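Response regulator aspartate phosphatase H (Bacillus subtilis, PDB 3Q15) dephosphorylates the sporulation phosphotransferase Spo0F and acts on the response regulator ComA, so keeping sporulation and competence apart in time. Local coordinates at residues N230-D233 against Q239-V242; L267-C272 against L304-V309. All coordinates share one frame; numbering follows the deposited sequence.

Interaction 1 of 2, residues N230-D233 against Q239-V242; sequences NSYD and QMAV
Met240 is folded over one face of the Tyr232 ring, touching it at the root and at the tip of its side chain. Its CB lies over the ring centre, 3.6 Å from the centroid and 13° off the normal. This is a CH-pi contact. The chain is bent at chi2 (-67°) and chi3 (-73°), which brings the far methyl back over the phenol end. CE of Met240 is 3.3 Å from OH of Tyr232 and 3.4 Å from its CZ. SD of Met240 stands above the same face at 5.0 Å from the centroid, a long Met-aromatic contact. The other half of the interface is tight because Ala241 is small. CB of Tyr232 is 3.6 Å from N of Ala241. The Ala241 methyl sits 3.5 Å from the backbone N of Asp233, and the CA atoms of Tyr232 and Ala241 are 4.9 Å apart. Both segments lie in predicted TPR 4, on its two antiparallel helices, 218-235 and 238-255. Tyrosine and alanine here match the consensus residues at positions 11 and 20 of the tetratricopeptide repeat, where the helices come close. The Tyr232 ring also meets the ring of His244, and its side chain packs on Leu202 and Glu206 of helix 198-214. An alanine at the Tyr232 position would probably open a gap between the helices and leave the Met240 methyl without its aromatic seat. The carboxylate of Asp233 is engaged elsewhere, in a salt bridge with Lys273 of helix 260-273.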
loop_
_atom_site.group_PDB
_atom_site.type_symbol
_atom_site.label_atom_id
_atom_site.label_comp_id
_atom_site.label_asym_id
_atom_site.label_seq_id
_atom_site.Cartn_x
_atom_site.Cartn_y
_atom_site.Cartn_z
ATOM N N ASN A 230 10.259 -2.812 -26.015
ATOM C CA ASN A 230 9.203 -3.613 -25.404
ATOM C C ASN A 230 7.932 -2.792 -25.236
ATOM O O ASN A 230 6.822 -3.308 -25.372
ATOM C CB ASN A 230 9.645 -4.177 -24.053
ATOM C CG ASN A 230 10.592 -5.351 -24.193
ATOM O OD1 ASN A 230 10.450 -6.169 -25.099
ATOM N ND2 ASN A 230 11.566 -5.438 -23.293
ATOM N N SER A 231 8.102 -1.511 -24.937
ATOM C CA SER A 231 6.965 -0.617 -24.762
ATOM C C SER A 231 6.178 -0.497 -26.063
ATOM O O SER A 231 4.956 -0.640 -26.072
ATOM C CB SER A 231 7.433 0.762 -24.294
ATOM O OG SER A 231 6.332 1.624 -24.046
ATOM N N TYR A 232 6.889 -0.228 -27.157
ATOM C CA TYR A 232 6.277 -0.137 -28.478
ATOM C C TYR A 232 5.678 -1.472 -28.906
ATOM O O TYR A 232 4.596 -1.516 -29.493
ATOM C CB TYR A 232 7.303 0.306 -29.524
ATOM C CG TYR A 232 7.600 1.790 -29.545
ATOM C CD1 TYR A 232 8.893 2.258 -29.360
ATOM C CD2 TYR A 232 6.593 2.723 -29.769
ATOM C CE1 TYR A 232 9.180 3.615 -29.393
ATOM C CE2 TYR A 232 6.871 4.086 -29.801
ATOM C CZ TYR A 232 8.167 4.523 -29.612
ATOM O OH TYR A 232 8.459 5.869 -29.639
ATOM N N ASP A 233 6.392 -2.559 -28.628
ATOM C CA ASP A 233 5.907 -3.886 -28.987
ATOM C C ASP A 233 4.564 -4.147 -28.328
ATOM O O ASP A 233 3.662 -4.712 -28.943
ATOM C CB ASP A 233 6.904 -4.970 -28.575
ATOM C CG ASP A 233 6.433 -6.367 -28.944
ATOM O OD1 ASP A 233 6.011 -6.577 -30.103
ATOM O OD2 ASP A 233 6.484 -7.257 -28.073
ATOM N N GLN A 239 6.754 -1.664 -35.851
ATOM C CA GLN A 239 7.830 -1.044 -36.614
ATOM C C GLN A 239 8.800 -0.309 -35.686
ATOM O O GLN A 239 10.012 -0.502 -35.764
ATOM C CB GLN A 239 7.263 -0.105 -37.682
ATOM C CG GLN A 239 8.271 0.333 -38.733
ATOM C CD GLN A 239 7.620 0.667 -40.065
ATOM O OE1 GLN A 239 6.777 -0.081 -40.564
ATOM N NE2 GLN A 239 8.008 1.796 -40.647
ATOM N N MET A 240 8.258 0.524 -34.803
ATOM C CA MET A 240 9.074 1.224 -33.817
ATOM C C MET A 240 9.752 0.240 -32.869
ATOM O O MET A 240 10.902 0.426 -32.478
ATOM C CB MET A 240 8.222 2.219 -33.026
ATOM C CG MET A 240 7.822 3.448 -33.820
ATOM S SD MET A 240 9.246 4.476 -34.222
ATOM C CE MET A 240 9.609 5.185 -32.622
ATOM N N ALA A 241 9.028 -0.809 -32.500
ATOM C CA ALA A 241 9.578 -1.852 -31.648
ATOM C C ALA A 241 10.818 -2.463 -32.287
ATOM O O ALA A 241 11.888 -2.508 -31.679
ATOM C CB ALA A 241 8.539 -2.922 -31.385
ATOM N N VAL A 242 10.672 -2.931 -33.521
ATOM C CA VAL A 242 11.778 -3.586 -34.207
ATOM C C VAL A 242 12.947 -2.629 -34.371
ATOM O O VAL A 242 14.106 -3.017 -34.230
ATOM C CB VAL A 242 11.357 -4.121 -35.585
ATOM C CG1 VAL A 242 12.583 -4.415 -36.439
ATOM C CG2 VAL A 242 10.492 -5.361 -35.425
#

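Interaction 2 of 2, residues L267-C272 against L304-V309; sequences LSWTLC and LFLQAV
The indole of Trp269 is met by Leu306 from an oblique direction, neither squarely over a face nor at an edge. The touch is made on the five-membered ring, where CD1 of Trp269 is 3.7 Å from CD2 of Leu306. The two side chains cross at about a right angle. The same indole has a cation-pi partner, Lys273, one turn further along its own helix, and it also touches Ser341 of helix 332-348. Leu306 works as a fork. While CD2 goes to the indole, CD1 reaches the backbone of the facing helix, 3.7 Å from N of Trp269 and 3.8 Å from CB of Ser268. Its chain is extended, with CD1 anti to CA (chi2 -172°), which carries this methyl across between the two segments, whose nearest CA atoms, in Trp269 and Leu306, are 6.9 Å apart. Trp269 has CG anti to the backbone N (chi1 -170°), which swings the indole out so that its CD1 comes up to Leu306 CD2. Helix 260-273 is the first helix of predicted TPR 5. Helix 299-310 packs back against it, past the intervening helix 277-290, an arrangement consistent with the stacking of successive helical pairs in a TPR superhelix. Phe283 and Ile284 of helix 277-290 touch Ser268, and Ile284 also touches Gln307. The hydroxyl of Ser268 is held by O of Leu264 in its own helix. Ser268 meets Leu306 through its CB, and the contact is apolar: its hold comes from the shape and burial of one leucine, with no directional bond across it.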
loop_
_atom_site.group_PDB
_atom_site.type_symbol
_atom_site.label_atom_id
_atom_site.label_comp_id
_atom_site.label_asym_id
_atom_site.label_seq_id
_atom_site.Cartn_x
_atom_site.Cartn_y
_atom_site.Cartn_z
ATOM N N LEU A 267 13.126 -9.083 -29.984
ATOM C CA LEU A 267 13.161 -8.914 -31.426
ATOM C C LEU A 267 12.472 -10.086 -32.124
ATOM O O LEU A 267 11.632 -9.889 -33.000
ATOM C CB LEU A 267 14.607 -8.775 -31.907
ATOM C CG LEU A 267 14.847 -8.502 -33.395
ATOM C CD1 LEU A 267 14.002 -7.335 -33.885
ATOM C CD2 LEU A 267 16.322 -8.242 -33.657
ATOM N N SER A 268 12.823 -11.304 -31.723
ATOM C CA SER A 268 12.263 -12.508 -32.337
ATOM C C SER A 268 10.753 -12.613 -32.136
ATOM O O SER A 268 10.003 -12.815 -33.089
ATOM C CB SER A 268 12.954 -13.762 -31.794
ATOM O OG SER A 268 14.326 -13.782 -32.155
ATOM N N TRP A 269 10.313 -12.477 -30.890
ATOM C CA TRP A 269 8.895 -12.555 -30.573
ATOM C C TRP A 269 8.117 -11.528 -31.387
ATOM O O TRP A 269 7.088 -11.843 -31.980
ATOM C CB TRP A 269 8.673 -12.311 -29.080
ATOM C CG TRP A 269 7.280 -12.607 -28.617
ATOM C CD1 TRP A 269 6.425 -13.540 -29.131
ATOM C CD2 TRP A 269 6.576 -11.965 -27.547
ATOM N NE1 TRP A 269 5.235 -13.521 -28.442
ATOM C CE2 TRP A 269 5.301 -12.562 -27.467
ATOM C CE3 TRP A 269 6.900 -10.944 -26.648
ATOM C CZ2 TRP A 269 4.351 -12.172 -26.524
ATOM C CZ3 TRP A 269 5.955 -10.556 -25.710
ATOM C CH2 TRP A 269 4.695 -11.170 -25.657
ATOM N N THR A 270 8.618 -10.298 -31.413
ATOM C CA THR A 270 7.963 -9.218 -32.145
ATOM C C THR A 270 7.868 -9.528 -33.631
ATOM O O THR A 270 6.849 -9.263 -34.265
ATOM C CB THR A 270 8.702 -7.880 -31.960
ATOM O OG1 THR A 270 8.746 -7.551 -30.567
ATOM C CG2 THR A 270 7.988 -6.770 -32.708
ATOM N N LEU A 271 8.937 -10.090 -34.183
ATOM C CA LEU A 271 8.961 -10.445 -35.590
ATOM C C LEU A 271 7.973 -11.569 -35.892
ATOM O O LEU A 271 7.331 -11.574 -36.940
ATOM C CB LEU A 271 10.376 -10.833 -36.021
ATOM C CG LEU A 271 11.346 -9.658 -36.155
ATOM C CD1 LEU A 271 12.753 -10.133 -36.491
ATOM C CD2 LEU A 271 10.841 -8.678 -37.204
ATOM N N CYS A 272 7.851 -12.515 -34.963
ATOM C CA CYS A 272 6.921 -13.629 -35.123
ATOM C C CYS A 272 5.469 -13.157 -35.110
ATOM O O CYS A 272 4.650 -13.614 -35.905
ATOM C CB CYS A 272 7.137 -14.682 -34.031
ATOM S SG CYS A 272 8.661 -15.640 -34.205
ATOM N N LEU A 304 13.029 -21.671 -27.352
ATOM C CA LEU A 304 12.549 -22.952 -27.852
ATOM C C LEU A 304 11.040 -22.928 -28.090
ATOM O O LEU A 304 10.541 -23.569 -29.016
ATOM C CB LEU A 304 12.931 -24.082 -26.896
ATOM C CG LEU A 304 14.429 -24.384 -26.828
ATOM C CD1 LEU A 304 14.732 -25.407 -25.742
ATOM C CD2 LEU A 304 14.938 -24.862 -28.185
ATOM N N PHE A 305 10.316 -22.185 -27.258
ATOM C CA PHE A 305 8.873 -22.077 -27.430
ATOM C C PHE A 305 8.511 -21.311 -28.701
ATOM O O PHE A 305 7.554 -21.659 -29.397
ATOM C CB PHE A 305 8.206 -21.424 -26.222
ATOM C CG PHE A 305 6.714 -21.327 -26.352
ATOM C CD1 PHE A 305 5.906 -22.395 -25.995
ATOM C CD2 PHE A 305 6.122 -20.182 -26.860
ATOM C CE1 PHE A 305 4.531 -22.320 -26.126
ATOM C CE2 PHE A 305 4.746 -20.101 -26.993
ATOM C CZ PHE A 305 3.951 -21.174 -26.626
ATOM N N LEU A 306 9.273 -20.262 -28.989
ATOM C CA LEU A 306 9.069 -19.486 -30.204
ATOM C C LEU A 306 9.219 -20.364 -31.432
ATOM O O LEU A 306 8.386 -20.327 -32.339
ATOM C CB LEU A 306 10.061 -18.324 -30.283
ATOM C CG LEU A 306 9.770 -17.116 -29.405
ATOM C CD1 LEU A 306 10.722 -15.983 -29.751
ATOM C CD2 LEU A 306 8.329 -16.683 -29.588
ATOM N N GLN A 307 10.293 -21.146 -31.464
ATOM C CA GLN A 307 10.537 -22.046 -32.582
ATOM C C GLN A 307 9.365 -22.992 -32.763
ATOM O O GLN A 307 8.907 -23.222 -33.880
ATOM C CB GLN A 307 11.805 -22.867 -32.351
ATOM C CG GLN A 307 13.098 -22.106 -32.536
ATOM C CD GLN A 307 14.305 -23.020 -32.489
ATOM O OE1 GLN A 307 14.236 -24.125 -31.952
ATOM N NE2 GLN A 307 15.414 -22.570 -33.060
ATOM N N ALA A 308 8.883 -23.538 -31.651
ATOM C CA ALA A 308 7.889 -24.604 -31.686
ATOM C C ALA A 308 6.512 -24.124 -32.131
ATOM O O ALA A 308 5.820 -24.815 -32.881
ATOM C CB ALA A 308 7.799 -25.290 -30.329
ATOM N N VAL A 309 6.122 -22.939 -31.676
ATOM C CA VAL A 309 4.762 -22.460 -31.891
ATOM C C VAL A 309 4.590 -21.681 -33.196
ATOM O O VAL A 309 3.501 -21.672 -33.769
ATOM C CB VAL A 309 4.261 -21.609 -30.702
ATOM C CG1 VAL A 309 4.887 -20.226 -30.735
ATOM C CG2 VAL A 309 2.746 -21.509 -30.722
#

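How the interactions relate
Interaction 1 joins the two helices of one predicted repeat, TPR 4. Interaction 2 joins helix 260-273 of predicted TPR 5 to helix 299-310, further along the chain. They share no helix but are neighbours in the stack, with centres about 15 Å apart. OD1 of Asp233 is 2.9 Å from OG1 of Thr270, a probable hydrogen bond, and Val242 packs on Thr270 and Leu271. Asp233 also lies against the Trp269 indole. Interaction 1 is partly buried and mixes CH-pi and sulfur-aromatic contacts with close backbone approach. Interaction 2 is more deeply buried, has its nearest CA atoms farther apart and depends on a leucine packed against an indole and a helix backbone.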